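Local coordinates for protein glucose 1-dehydrogenase (PDB 2VWG) that catalyses the zinc-dependent oxidation of D-glucose, and of several other aldose sugars, with NAD(+) or, preferably, NADP(+) as electron acceptor, at residues A[84-89]-A[132-137]; A[147-152]-A[310-315]; A[152-157]-A[302-307]; A[266-271]-A[297-302]. All coordinates share one frame; numbering follows the deposited sequence.

Interaction 1 (A[84-89]-A[132-137]); sequences VPTVRR and EKYLVR. With LGC (D-glucono-1,5-lactone), chain C.
In the GroES-like catalytic domain of this medium-chain alcohol dehydrogenase relative, strand 82-85 runs antiparallel to strand 135-137, and Tyr134 packs against Thr86 and Arg89 just past their pairing. Val84 and Val136 form a hydrogen-bonded pair, with Val84 N to Val136 O at 2.9 Å and Val136 N to Val84 O at 2.8 Å. Beyond the non-hydrogen-bonded pair Pro85-Leu135, where Pro85 CB rests 3.9 Å from Leu135 CD2, Thr86 N donates to Tyr134 O. The hydroxyl of Thr86 approaches the root of the tyrosine, OG1 lying 3.3 Å from Tyr134 CB. Arg89 bends at its second torsion (chi2 -70°), bringing its guanidinium alongside Tyr134, whose CB lies over one guanidinium face toward the rim; the guanidinium and ring planes are 22° apart. In the guanidinium plane, though from above the plane of the accepting carbonyl, Arg89 NH1 donates to Arg88 O at 2.8 Å, while its bonds to Thr86 O and OG1 are weak; Ser130 takes NH2. A leucine in place of Arg89 would probably leave Arg88 O without this donor and uncover one flank of Tyr134. The buried positive charge is probably balanced by backbone and hydroxyl oxygens, tying the turn after the strand together from within.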
# COMPACT_ATOMS: atom_id res chain seq x y z
N VAL A 84 20.52 -19.63 -13.17
CA VAL A 84 19.09 -19.39 -13.33
C VAL A 84 18.92 -18.05 -14.02
O VAL A 84 19.45 -17.04 -13.56
CB VAL A 84 18.38 -19.40 -11.97
CG1 VAL A 84 16.93 -18.87 -12.09
CG2 VAL A 84 18.40 -20.82 -11.37
N PRO A 85 18.20 -18.03 -15.17
CA PRO A 85 17.97 -16.77 -15.85
C PRO A 85 16.82 -15.97 -15.24
O PRO A 85 15.82 -16.54 -14.79
CB PRO A 85 17.61 -17.22 -17.27
CG PRO A 85 16.89 -18.53 -17.05
CD PRO A 85 17.59 -19.17 -15.88
N THR A 86 16.97 -14.65 -15.23
CA THR A 86 15.84 -13.75 -14.98
C THR A 86 14.89 -13.78 -16.19
O THR A 86 15.21 -14.31 -17.26
CB THR A 86 16.28 -12.29 -14.67
OG1 THR A 86 16.79 -11.65 -15.85
CG2 THR A 86 17.35 -12.26 -13.55
N VAL A 87 13.72 -13.20 -16.01
CA VAL A 87 12.66 -13.34 -16.99
C VAL A 87 12.53 -12.14 -17.94
O VAL A 87 12.24 -12.32 -19.12
CB VAL A 87 11.34 -13.64 -16.27
CG1 VAL A 87 10.16 -13.66 -17.26
CG2 VAL A 87 11.47 -14.98 -15.52
N ARG A 88 12.78 -10.92 -17.45
CA ARG A 88 12.55 -9.75 -18.29
C ARG A 88 13.75 -9.36 -19.16
O ARG A 88 14.91 -9.46 -18.74
CB ARG A 88 12.06 -8.56 -17.46
CG ARG A 88 10.61 -8.67 -17.19
CD ARG A 88 10.05 -7.52 -16.43
NE ARG A 88 8.63 -7.76 -16.15
CZ ARG A 88 7.81 -6.85 -15.64
NH1 ARG A 88 8.26 -5.65 -15.29
NH2 ARG A 88 6.53 -7.15 -15.45
N ARG A 89 13.45 -8.93 -20.38
CA ARG A 89 14.45 -8.46 -21.33
C ARG A 89 13.92 -7.17 -21.97
O ARG A 89 12.71 -6.96 -22.02
CB ARG A 89 14.70 -9.50 -22.42
CG ARG A 89 15.25 -10.83 -21.92
CD ARG A 89 16.68 -10.70 -21.42
NE ARG A 89 17.18 -11.99 -20.97
CZ ARG A 89 16.94 -12.53 -19.77
NH1 ARG A 89 16.23 -11.88 -18.87
NH2 ARG A 89 17.45 -13.73 -19.47
N GLU A 132 25.01 -12.14 -19.60
CA GLU A 132 25.61 -12.47 -18.31
C GLU A 132 24.89 -11.77 -17.16
O GLU A 132 24.68 -12.35 -16.10
CB GLU A 132 27.07 -12.05 -18.35
CG GLU A 132 27.79 -11.95 -17.02
CD GLU A 132 29.26 -11.63 -17.20
OE1 GLU A 132 29.62 -10.84 -18.11
OE2 GLU A 132 30.07 -12.18 -16.43
N LYS A 133 24.51 -10.52 -17.37
CA LYS A 133 23.89 -9.74 -16.30
C LYS A 133 22.53 -10.31 -15.84
O LYS A 133 22.08 -9.99 -14.75
CB LYS A 133 23.76 -8.27 -16.70
CG LYS A 133 22.68 -7.98 -17.73
CD LYS A 133 22.74 -6.54 -18.25
CE LYS A 133 22.36 -5.52 -17.17
NZ LYS A 133 22.50 -4.10 -17.64
N TYR A 134 21.90 -11.14 -16.68
CA TYR A 134 20.60 -11.76 -16.36
C TYR A 134 20.70 -13.23 -16.01
O TYR A 134 19.68 -13.94 -15.93
CB TYR A 134 19.65 -11.58 -17.54
CG TYR A 134 19.42 -10.12 -17.89
CD1 TYR A 134 19.14 -9.18 -16.90
CD2 TYR A 134 19.50 -9.68 -19.21
CE1 TYR A 134 18.95 -7.85 -17.21
CE2 TYR A 134 19.30 -8.33 -19.53
CZ TYR A 134 19.03 -7.43 -18.52
OH TYR A 134 18.83 -6.10 -18.80
N LEU A 135 21.92 -13.71 -15.82
CA LEU A 135 22.14 -15.08 -15.41
C LEU A 135 22.62 -15.06 -13.97
O LEU A 135 23.63 -14.45 -13.68
CB LEU A 135 23.18 -15.75 -16.32
CG LEU A 135 22.69 -16.07 -17.73
CD1 LEU A 135 23.84 -16.62 -18.59
CD2 LEU A 135 21.51 -17.06 -17.69
N VAL A 136 21.89 -15.70 -13.06
CA VAL A 136 22.26 -15.70 -11.64
C VAL A 136 22.90 -17.02 -11.30
O VAL A 136 22.29 -18.07 -11.45
CB VAL A 136 21.03 -15.44 -10.75
CG1 VAL A 136 21.44 -15.37 -9.27
CG2 VAL A 136 20.34 -14.14 -11.18
N ARG A 137 24.16 -17.00 -10.87
CA ARG A 137 24.81 -18.23 -10.43
C ARG A 137 24.19 -18.71 -9.14
O ARG A 137 23.96 -17.91 -8.24
CB ARG A 137 26.30 -18.01 -10.18
CG ARG A 137 27.17 -18.14 -11.38
CD ARG A 137 28.55 -17.55 -11.11
NE ARG A 137 28.49 -16.09 -11.05
CZ ARG A 137 29.55 -15.29 -10.97
NH1 ARG A 137 30.78 -15.78 -10.95
NH2 ARG A 137 29.36 -13.98 -10.92
C1 LGC C . 5.07 -15.01 -13.61
C2 LGC C . 6.54 -14.79 -13.52
O5 LGC C . 4.19 -13.99 -14.04
O1 LGC C . 4.61 -16.10 -13.31
O2 LGC C . 7.04 -15.44 -12.39
C3 LGC C . 6.94 -13.32 -13.48
O3 LGC C . 8.30 -13.21 -13.86
C4 LGC C . 6.10 -12.48 -14.43
O4 LGC C . 6.51 -11.14 -14.29
C5 LGC C . 4.62 -12.64 -14.07
C6 LGC C . 3.72 -11.85 -15.02
O6 LGC C . 3.85 -12.37 -16.33

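Interaction 2 (A[147-152]-A[310-315]). With LGC (D-glucono-1,5-lactone), chain C.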
# COMPACT_ATOMS: atom_id res chain seq x y z
N PHE A 147 14.81 -24.74 -10.56
CA PHE A 147 13.66 -24.08 -11.18
C PHE A 147 12.74 -23.45 -10.14
O PHE A 147 11.83 -22.72 -10.50
CB PHE A 147 12.85 -25.06 -12.08
CG PHE A 147 12.33 -26.27 -11.36
CD1 PHE A 147 11.11 -26.23 -10.72
CD2 PHE A 147 13.07 -27.44 -11.30
CE1 PHE A 147 10.64 -27.33 -10.03
CE2 PHE A 147 12.60 -28.54 -10.62
CZ PHE A 147 11.38 -28.49 -9.98
N LEU A 148 12.94 -23.77 -8.86
CA LEU A 148 12.16 -23.14 -7.80
C LEU A 148 12.71 -21.77 -7.42
O LEU A 148 12.04 -21.00 -6.74
CB LEU A 148 12.13 -24.05 -6.56
CG LEU A 148 11.31 -25.33 -6.68
CD1 LEU A 148 11.40 -26.15 -5.39
CD2 LEU A 148 9.84 -25.02 -7.05
N ILE A 149 13.93 -21.45 -7.85
CA ILE A 149 14.54 -20.16 -7.47
C ILE A 149 13.71 -18.99 -8.01
O ILE A 149 13.51 -18.01 -7.29
CB ILE A 149 16.01 -20.06 -7.91
CG1 ILE A 149 16.87 -21.11 -7.17
CG2 ILE A 149 16.56 -18.62 -7.69
CD1 ILE A 149 16.85 -21.02 -5.67
N GLU A 150 13.20 -19.11 -9.23
CA GLU A 150 12.41 -18.02 -9.79
C GLU A 150 11.12 -17.74 -8.99
O GLU A 150 10.88 -16.60 -8.60
CB GLU A 150 12.15 -18.23 -11.29
CG GLU A 150 11.58 -17.01 -12.00
CD GLU A 150 10.08 -16.88 -11.93
OE1 GLU A 150 9.40 -17.86 -11.53
OE2 GLU A 150 9.56 -15.80 -12.28
N PRO A 151 10.29 -18.76 -8.75
CA PRO A 151 9.08 -18.51 -7.94
C PRO A 151 9.36 -18.04 -6.51
O PRO A 151 8.63 -17.22 -5.99
CB PRO A 151 8.32 -19.84 -7.98
CG PRO A 151 9.26 -20.84 -8.56
CD PRO A 151 10.31 -20.14 -9.30
N ILE A 152 10.43 -18.54 -5.89
CA ILE A 152 10.85 -18.04 -4.60
C ILE A 152 11.17 -16.55 -4.70
O ILE A 152 10.77 -15.78 -3.84
CB ILE A 152 12.06 -18.81 -4.02
CG1 ILE A 152 11.68 -20.26 -3.70
CG2 ILE A 152 12.55 -18.14 -2.71
CD1 ILE A 152 12.86 -21.12 -3.25
N GLU A 310 19.17 -13.94 -5.77
CA GLU A 310 20.22 -14.20 -4.80
C GLU A 310 19.67 -14.52 -3.42
O GLU A 310 20.07 -15.51 -2.80
CB GLU A 310 21.18 -13.01 -4.71
CG GLU A 310 21.99 -12.85 -5.98
CD GLU A 310 22.91 -11.65 -5.96
OE1 GLU A 310 22.86 -10.86 -4.99
OE2 GLU A 310 23.65 -11.49 -6.94
N ALA A 311 18.72 -13.71 -2.96
CA ALA A 311 18.05 -13.93 -1.70
C ALA A 311 17.38 -15.30 -1.67
O ALA A 311 17.40 -15.99 -0.65
CB ALA A 311 17.01 -12.85 -1.47
N ALA A 312 16.80 -15.69 -2.80
CA ALA A 312 16.11 -16.97 -2.90
C ALA A 312 17.03 -18.16 -2.62
O ALA A 312 16.58 -19.17 -2.06
CB ALA A 312 15.46 -17.12 -4.31
N THR A 313 18.31 -18.06 -3.00
CA THR A 313 19.23 -19.17 -2.77
C THR A 313 19.42 -19.42 -1.26
O THR A 313 19.56 -20.55 -0.85
CB THR A 313 20.60 -18.98 -3.47
OG1 THR A 313 21.34 -17.92 -2.85
CG2 THR A 313 20.40 -18.71 -4.98
N VAL A 314 19.39 -18.35 -0.47
CA VAL A 314 19.48 -18.45 0.99
C VAL A 314 18.20 -19.05 1.59
O VAL A 314 18.24 -19.95 2.43
CB VAL A 314 19.80 -17.07 1.62
CG1 VAL A 314 19.82 -17.16 3.16
CG2 VAL A 314 21.15 -16.52 1.08
N THR A 315 17.06 -18.56 1.13
CA THR A 315 15.77 -19.05 1.59
C THR A 315 15.63 -20.54 1.29
O THR A 315 15.15 -21.30 2.13
CB THR A 315 14.61 -18.24 0.97
OG1 THR A 315 14.65 -16.90 1.46
CG2 THR A 315 13.25 -18.86 1.30
C1 LGC C . 5.07 -15.01 -13.61
C2 LGC C . 6.54 -14.79 -13.52
O5 LGC C . 4.19 -13.99 -14.04
O1 LGC C . 4.61 -16.10 -13.31
O2 LGC C . 7.04 -15.44 -12.39
C3 LGC C . 6.94 -13.32 -13.48
O3 LGC C . 8.30 -13.21 -13.86
C4 LGC C . 6.10 -12.48 -14.43
O4 LGC C . 6.51 -11.14 -14.29
C5 LGC C . 4.62 -12.64 -14.07
C6 LGC C . 3.72 -11.85 -15.02
O6 LGC C . 3.85 -12.37 -16.33
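Two helical segments meet here without any hydrogen bond between them, their backbones closest at Ile152 and Ala312, whose CA atoms are 5.6 Å apart. The methyl of Ala312 is the centre of the contact. Ile152 turns CG2 onto it, and the 3.5 Å between Ile152 CG2 and Ala312 CB is tighter than usual for two carbons. CG2 of Ile149 reaches the same methyl at 3.9 Å from Ala312 CB, and Ile149 O adds its carbonyl to that patch. With chi1 -64° and chi2 -59°, the ethyl arm of Ile149 instead carries CD1 across to the other helix, alongside Thr313 CA, 4.2 Å away. On the next turn Thr315 offers its methyl to Ile152 CG2, while its hydroxyl bonds to Glu156. Glu150 departs on another side of its helix, where its carboxylate accepts from O2 and, at longer range, O3 of the gluconolactone. With only a methyl at Ala312, the two backbones come close here, setting helix 306-318 against helix 149-165, near whose beginning lies Glu150, which binds both the catalytic zinc and the substrate.

Interaction 3 (A[152-157]-A[302-307]). With LGC (D-glucono-1,5-lactone), chain C; NAP (NADP nicotinamide-adenine-dinucleotide phosphate), chain B.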
# COMPACT_ATOMS: atom_id res chain seq x y z
N ILE A 152 10.43 -18.54 -5.89
CA ILE A 152 10.85 -18.04 -4.60
C ILE A 152 11.17 -16.55 -4.70
O ILE A 152 10.77 -15.78 -3.84
CB ILE A 152 12.06 -18.81 -4.02
CG1 ILE A 152 11.68 -20.26 -3.70
CG2 ILE A 152 12.55 -18.14 -2.71
CD1 ILE A 152 12.86 -21.12 -3.25
N SER A 153 11.86 -16.16 -5.77
CA SER A 153 12.26 -14.76 -5.95
C SER A 153 11.06 -13.83 -6.06
O SER A 153 11.15 -12.66 -5.67
CB SER A 153 13.19 -14.60 -7.16
OG SER A 153 12.48 -14.59 -8.38
N ILE A 154 9.96 -14.33 -6.62
CA ILE A 154 8.69 -13.58 -6.71
C ILE A 154 8.22 -13.15 -5.33
O ILE A 154 7.89 -11.98 -5.09
CB ILE A 154 7.58 -14.44 -7.42
CG1 ILE A 154 7.93 -14.68 -8.90
CG2 ILE A 154 6.16 -13.80 -7.29
CD1 ILE A 154 8.16 -13.42 -9.70
N THR A 155 8.24 -14.09 -4.40
CA THR A 155 7.86 -13.80 -3.03
C THR A 155 8.90 -12.92 -2.33
O THR A 155 8.54 -12.04 -1.55
CB THR A 155 7.62 -15.09 -2.26
OG1 THR A 155 6.53 -15.79 -2.88
CG2 THR A 155 7.32 -14.81 -0.77
N GLU A 156 10.19 -13.12 -2.62
CA GLU A 156 11.23 -12.26 -2.04
C GLU A 156 10.95 -10.79 -2.38
O GLU A 156 11.07 -9.92 -1.53
CB GLU A 156 12.64 -12.63 -2.52
CG GLU A 156 13.12 -14.02 -2.16
CD GLU A 156 13.43 -14.23 -0.68
OE1 GLU A 156 13.28 -13.30 0.14
OE2 GLU A 156 13.85 -15.35 -0.33
N LYS A 157 10.58 -10.52 -3.63
CA LYS A 157 10.24 -9.15 -4.01
C LYS A 157 8.99 -8.67 -3.30
O LYS A 157 8.97 -7.56 -2.78
CB LYS A 157 10.06 -8.98 -5.53
CG LYS A 157 9.60 -7.55 -5.89
CD LYS A 157 9.45 -7.29 -7.37
CE LYS A 157 8.71 -5.96 -7.59
NZ LYS A 157 8.57 -5.60 -9.05
N VAL A 302 4.95 -7.65 -9.13
CA VAL A 302 5.11 -8.54 -10.27
C VAL A 302 6.58 -8.68 -10.59
O VAL A 302 7.37 -7.74 -10.40
CB VAL A 302 4.29 -8.06 -11.51
CG1 VAL A 302 4.87 -6.74 -12.09
CG2 VAL A 302 4.24 -9.15 -12.58
N ASN A 303 6.97 -9.87 -11.04
CA ASN A 303 8.31 -10.13 -11.51
C ASN A 303 9.30 -10.03 -10.34
O ASN A 303 8.89 -10.08 -9.16
CB ASN A 303 8.64 -9.18 -12.69
CG ASN A 303 9.85 -9.62 -13.51
OD1 ASN A 303 10.86 -8.93 -13.54
ND2 ASN A 303 9.74 -10.76 -14.19
N SER A 304 10.58 -9.94 -10.64
CA SER A 304 11.64 -9.93 -9.64
C SER A 304 12.94 -9.71 -10.38
O SER A 304 12.99 -9.87 -11.60
CB SER A 304 11.69 -11.26 -8.87
OG SER A 304 11.83 -12.37 -9.74
N HIS A 305 13.98 -9.32 -9.66
CA HIS A 305 15.27 -9.12 -10.27
C HIS A 305 16.40 -9.77 -9.47
O HIS A 305 16.16 -10.50 -8.51
CB HIS A 305 15.51 -7.63 -10.54
CG HIS A 305 16.49 -7.39 -11.65
ND1 HIS A 305 16.40 -8.05 -12.86
CD2 HIS A 305 17.60 -6.61 -11.72
CE1 HIS A 305 17.40 -7.67 -13.64
NE2 HIS A 305 18.14 -6.80 -12.97
N VAL A 306 17.63 -9.49 -9.89
CA VAL A 306 18.78 -10.32 -9.49
C VAL A 306 18.90 -10.48 -8.00
O VAL A 306 19.08 -11.58 -7.51
CB VAL A 306 20.11 -9.77 -10.10
CG1 VAL A 306 21.36 -10.49 -9.51
CG2 VAL A 306 20.07 -9.92 -11.62
N GLU A 307 18.77 -9.38 -7.27
CA GLU A 307 18.92 -9.42 -5.82
C GLU A 307 17.90 -10.36 -5.16
O GLU A 307 18.19 -11.02 -4.16
CB GLU A 307 18.86 -8.01 -5.23
CG GLU A 307 17.53 -7.23 -5.48
CD GLU A 307 17.39 -6.55 -6.88
OE1 GLU A 307 18.27 -6.71 -7.77
OE2 GLU A 307 16.36 -5.84 -7.08
C1 LGC C . 5.07 -15.01 -13.61
C2 LGC C . 6.54 -14.79 -13.52
O5 LGC C . 4.19 -13.99 -14.04
O1 LGC C . 4.61 -16.10 -13.31
O2 LGC C . 7.04 -15.44 -12.39
C3 LGC C . 6.94 -13.32 -13.48
O3 LGC C . 8.30 -13.21 -13.86
C4 LGC C . 6.10 -12.48 -14.43
O4 LGC C . 6.51 -11.14 -14.29
C5 LGC C . 4.62 -12.64 -14.07
C6 LGC C . 3.72 -11.85 -15.02
O6 LGC C . 3.85 -12.37 -16.33
PA NAP B . -2.23 -22.04 -9.41
O1A NAP B . -1.38 -23.24 -9.36
O2A NAP B . -3.31 -21.94 -10.38
O5B NAP B . -2.78 -21.82 -7.92
C5B NAP B . -3.93 -21.05 -7.71
C4B NAP B . -4.68 -21.70 -6.56
O4B NAP B . -5.65 -20.81 -6.07
C3B NAP B . -5.38 -22.99 -7.00
O3B NAP B . -4.88 -24.08 -6.27
C2B NAP B . -6.83 -22.70 -6.71
O2B NAP B . -7.50 -23.81 -6.18
C1B NAP B . -6.78 -21.56 -5.70
N9A NAP B . -8.01 -20.77 -5.73
C8A NAP B . -8.54 -20.08 -6.79
N7A NAP B . -9.69 -19.50 -6.39
C5A NAP B . -9.91 -19.82 -5.11
C6A NAP B . -10.92 -19.51 -4.22
N6A NAP B . -11.94 -18.75 -4.59
N1A NAP B . -10.86 -20.00 -2.94
C2A NAP B . -9.80 -20.77 -2.52
N3A NAP B . -8.79 -21.08 -3.41
C4A NAP B . -8.85 -20.61 -4.68
O3 NAP B . -1.27 -20.76 -9.63
PN NAP B . 0.18 -20.46 -9.02
O1N NAP B . 0.29 -20.90 -7.60
O2N NAP B . 1.23 -20.88 -9.98
O5D NAP B . 0.05 -18.85 -9.05
C5D NAP B . -0.98 -18.22 -8.32
C4D NAP B . -1.34 -16.89 -8.95
O4D NAP B . -0.21 -16.03 -8.89
C3D NAP B . -1.73 -16.99 -10.42
O3D NAP B . -2.72 -16.02 -10.67
C2D NAP B . -0.45 -16.62 -11.13
O2D NAP B . -0.67 -16.13 -12.42
C1D NAP B . 0.09 -15.55 -10.19
N1N NAP B . 1.54 -15.31 -10.27
C2N NAP B . 1.95 -14.01 -10.29
C3N NAP B . 3.29 -13.71 -10.32
C7N NAP B . 3.70 -12.28 -10.13
O7N NAP B . 4.93 -11.90 -10.62
N7N NAP B . 2.85 -11.41 -9.55
C4N NAP B . 4.23 -14.72 -10.35
C5N NAP B . 3.79 -16.05 -10.31
C6N NAP B . 2.44 -16.33 -10.27
P2B NAP B . -8.25 -24.90 -7.11
O1X NAP B . -7.19 -25.72 -7.75
O2X NAP B . -9.11 -24.24 -8.14
O3X NAP B . -9.03 -25.72 -6.12
O HOH W 1 6.88 -10.16 -7.16
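Lys157 crosses from helix 149-165 to the loop 302-305, lining the cofactor and substrate site in the Rossmann-type domain. CG is anti to the backbone N (chi1 176°) and the chain stays extended beyond it. CB passes 4.0 Å from Asn303 O; CG runs alongside the same oxygen, and CD comes to 3.4 Å from Asn303 O. CE then nears Val302 O, and NZ ends in a hydrogen bond of 2.8 Å to Val302 O, with Asp105 as its salt-bridge partner. A methionine in its place would probably leave Val302 O and Asp105 without their buried cationic mate and free the loop to shift. The same loop carries Asn303, whose N donates to NAP O7N of the carboxamide and whose ND2 donates to O3 of the gluconolactone, 2.9 Å away. Ile154 CD1 touches both Asn303 O and the lactone O2, wedged between the loop and the lactone. One turn before Lys157, Ser153, whose OG also pairs with Glu150 O, and Ser304 bring their hydroxyls together, OG to OG at 2.7 Å. One water donates to Ile154 O at 2.9 Å and to Asn303 O.

Interaction 4 (A[266-271]-A[297-302]). With NAP (NADP nicotinamide-adenine-dinucleotide phosphate), chain B; LGC (D-glucono-1,5-lactone), chain C.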
# COMPACT_ATOMS: atom_id res chain seq x y z
N ASN A 266 -3.08 -1.89 10.98
CA ASN A 266 -1.69 -1.63 10.60
C ASN A 266 -1.08 -2.72 9.72
O ASN A 266 0.12 -2.69 9.42
CB ASN A 266 -0.83 -1.42 11.85
CG ASN A 266 -1.47 -0.44 12.81
OD1 ASN A 266 -2.14 0.50 12.40
ND2 ASN A 266 -1.27 -0.66 14.11
N GLY A 267 -1.93 -3.65 9.28
CA GLY A 267 -1.50 -4.75 8.44
C GLY A 267 -1.35 -4.36 6.98
O GLY A 267 -1.76 -3.28 6.55
N VAL A 268 -0.74 -5.27 6.22
CA VAL A 268 -0.55 -5.09 4.79
C VAL A 268 -0.91 -6.37 4.06
O VAL A 268 -0.61 -7.46 4.54
CB VAL A 268 0.91 -4.66 4.45
CG1 VAL A 268 1.94 -5.60 5.10
CG2 VAL A 268 1.12 -4.53 2.92
N GLY A 269 -1.58 -6.22 2.92
CA GLY A 269 -1.81 -7.29 1.97
C GLY A 269 -0.94 -7.10 0.74
O GLY A 269 -0.87 -6.01 0.18
N ALA A 270 -0.26 -8.16 0.34
CA ALA A 270 0.52 -8.19 -0.88
C ALA A 270 -0.30 -8.94 -1.92
O ALA A 270 -0.78 -10.04 -1.64
CB ALA A 270 1.86 -8.90 -0.64
N LEU A 271 -0.46 -8.35 -3.10
CA LEU A 271 -1.26 -8.94 -4.17
C LEU A 271 -0.35 -9.42 -5.28
O LEU A 271 0.48 -8.65 -5.78
CB LEU A 271 -2.27 -7.92 -4.72
CG LEU A 271 -3.20 -7.29 -3.69
CD1 LEU A 271 -4.06 -6.22 -4.38
CD2 LEU A 271 -4.06 -8.36 -2.98
N ALA A 297 -2.40 -1.09 4.46
CA ALA A 297 -1.78 -0.96 3.14
C ALA A 297 -2.08 -2.17 2.25
O ALA A 297 -2.23 -3.30 2.73
CB ALA A 297 -0.26 -0.79 3.29
N LEU A 298 -2.16 -1.91 0.94
CA LEU A 298 -2.22 -2.95 -0.08
C LEU A 298 -1.13 -2.64 -1.06
O LEU A 298 -1.02 -1.51 -1.53
CB LEU A 298 -3.55 -2.93 -0.82
CG LEU A 298 -4.79 -3.59 -0.23
CD1 LEU A 298 -5.96 -3.35 -1.20
CD2 LEU A 298 -4.58 -5.07 0.02
N VAL A 299 -0.32 -3.65 -1.39
CA VAL A 299 0.78 -3.50 -2.33
C VAL A 299 0.72 -4.61 -3.38
O VAL A 299 0.61 -5.77 -3.03
CB VAL A 299 2.16 -3.52 -1.58
CG1 VAL A 299 3.29 -3.32 -2.52
CG2 VAL A 299 2.19 -2.41 -0.50
N GLY A 300 0.79 -4.24 -4.65
CA GLY A 300 0.89 -5.22 -5.73
C GLY A 300 2.33 -5.41 -6.15
O GLY A 300 3.13 -4.50 -6.02
N SER A 301 2.66 -6.59 -6.65
CA SER A 301 4.02 -6.92 -7.01
C SER A 301 4.05 -7.90 -8.19
O SER A 301 3.26 -8.84 -8.23
CB SER A 301 4.75 -7.54 -5.82
OG SER A 301 6.13 -7.75 -6.10
N VAL A 302 4.95 -7.65 -9.13
CA VAL A 302 5.11 -8.54 -10.27
C VAL A 302 6.58 -8.68 -10.59
O VAL A 302 7.37 -7.74 -10.40
CB VAL A 302 4.29 -8.06 -11.51
CG1 VAL A 302 4.87 -6.74 -12.09
CG2 VAL A 302 4.24 -9.15 -12.58
PA NAP B . -2.23 -22.04 -9.41
O1A NAP B . -1.38 -23.24 -9.36
O2A NAP B . -3.31 -21.94 -10.38
O5B NAP B . -2.78 -21.82 -7.92
C5B NAP B . -3.93 -21.05 -7.71
C4B NAP B . -4.68 -21.70 -6.56
O4B NAP B . -5.65 -20.81 -6.07
C3B NAP B . -5.38 -22.99 -7.00
O3B NAP B . -4.88 -24.08 -6.27
C2B NAP B . -6.83 -22.70 -6.71
O2B NAP B . -7.50 -23.81 -6.18
C1B NAP B . -6.78 -21.56 -5.70
N9A NAP B . -8.01 -20.77 -5.73
C8A NAP B . -8.54 -20.08 -6.79
N7A NAP B . -9.69 -19.50 -6.39
C5A NAP B . -9.91 -19.82 -5.11
C6A NAP B . -10.92 -19.51 -4.22
N6A NAP B . -11.94 -18.75 -4.59
N1A NAP B . -10.86 -20.00 -2.94
C2A NAP B . -9.80 -20.77 -2.52
N3A NAP B . -8.79 -21.08 -3.41
C4A NAP B . -8.85 -20.61 -4.68
O3 NAP B . -1.27 -20.76 -9.63
PN NAP B . 0.18 -20.46 -9.02
O1N NAP B . 0.29 -20.90 -7.60
O2N NAP B . 1.23 -20.88 -9.98
O5D NAP B . 0.05 -18.85 -9.05
C5D NAP B . -0.98 -18.22 -8.32
C4D NAP B . -1.34 -16.89 -8.95
O4D NAP B . -0.21 -16.03 -8.89
C3D NAP B . -1.73 -16.99 -10.42
O3D NAP B . -2.72 -16.02 -10.67
C2D NAP B . -0.45 -16.62 -11.13
O2D NAP B . -0.67 -16.13 -12.42
C1D NAP B . 0.09 -15.55 -10.19
N1N NAP B . 1.54 -15.31 -10.27
C2N NAP B . 1.95 -14.01 -10.29
C3N NAP B . 3.29 -13.71 -10.32
C7N NAP B . 3.70 -12.28 -10.13
O7N NAP B . 4.93 -11.90 -10.62
N7N NAP B . 2.85 -11.41 -9.55
C4N NAP B . 4.23 -14.72 -10.35
C5N NAP B . 3.79 -16.05 -10.31
C6N NAP B . 2.44 -16.33 -10.27
P2B NAP B . -8.25 -24.90 -7.11
O1X NAP B . -7.19 -25.72 -7.75
O2X NAP B . -9.11 -24.24 -8.14
O3X NAP B . -9.03 -25.72 -6.12
C1 LGC C . 5.07 -15.01 -13.61
C2 LGC C . 6.54 -14.79 -13.52
O5 LGC C . 4.19 -13.99 -14.04
O1 LGC C . 4.61 -16.10 -13.31
O2 LGC C . 7.04 -15.44 -12.39
C3 LGC C . 6.94 -13.32 -13.48
O3 LGC C . 8.30 -13.21 -13.86
C4 LGC C . 6.10 -12.48 -14.43
O4 LGC C . 6.51 -11.14 -14.29
C5 LGC C . 4.62 -12.64 -14.07
C6 LGC C . 3.72 -11.85 -15.02
O6 LGC C . 3.85 -12.37 -16.33
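Val268 and Leu271 face Ala297, Leu298 and Val299 across two neighbouring parallel strands, 267-271 and 297-300, whose axes run 18° apart. Five backbone bonds alternate along them. Ala297 N gives to Gly267 O, Gly269 N to Ala297 O, Val299 N to Gly269 O, Leu271 N to Val299 O at 2.8 Å, and finally Ser301 N to Leu271 O at 3.1 Å. On one face, Val268 places CG2 opposite its own backbone N, where it meets Ala297 CB at 4.0 Å and Val299 CG2 at 4.2 Å. On the other, Leu298 leans its CD2 over Gly269, 4.1 Å from Gly269 CA; the glycine, having no side chain, leaves room for this methyl, and Leu271 CD2 lies at the edge of contact with it. The last bond holds the chain as it leaves the strand, where Ser301 O accepts from NAP N7N of the nicotinamide amide at 2.9 Å. Further out, helix 149-165 covers the face of Val268 and Ala297 through Ala162 and Ser165, and helix 253-262 covers Leu298. Strand 243-248 flanks strand 267-271 on its far side, whereas strand 297-300 is the outermost of this chain and pairs antiparallel with a strand of the second subunit, so the Rossmann sheet continues through the dimer.

How the interactions relate
Interaction 1 lies in the catalytic domain and closes along the chain before the others open; interactions 2 to 4 involve the C-terminal, nucleotide-binding part of the chain, 2 and 3 at its junction with the catalytic domain, and 4 is nested within 3 and 3 within 2. Interactions 2 and 3 share Ile152 and helices 149-165 and 306-318, with centres about 8 Å apart, while 3 and 4 share Val302, where the edge strand 297-300 has run on into the loop. Centres of 1 and 4 are about 26 Å apart, yet Arg88 packs on Val302. Helix 149-165 and the 302-305 loop therefore join the dimer-forming sheet to the catalytic domain, and both line the site of lactone and nicotinamide.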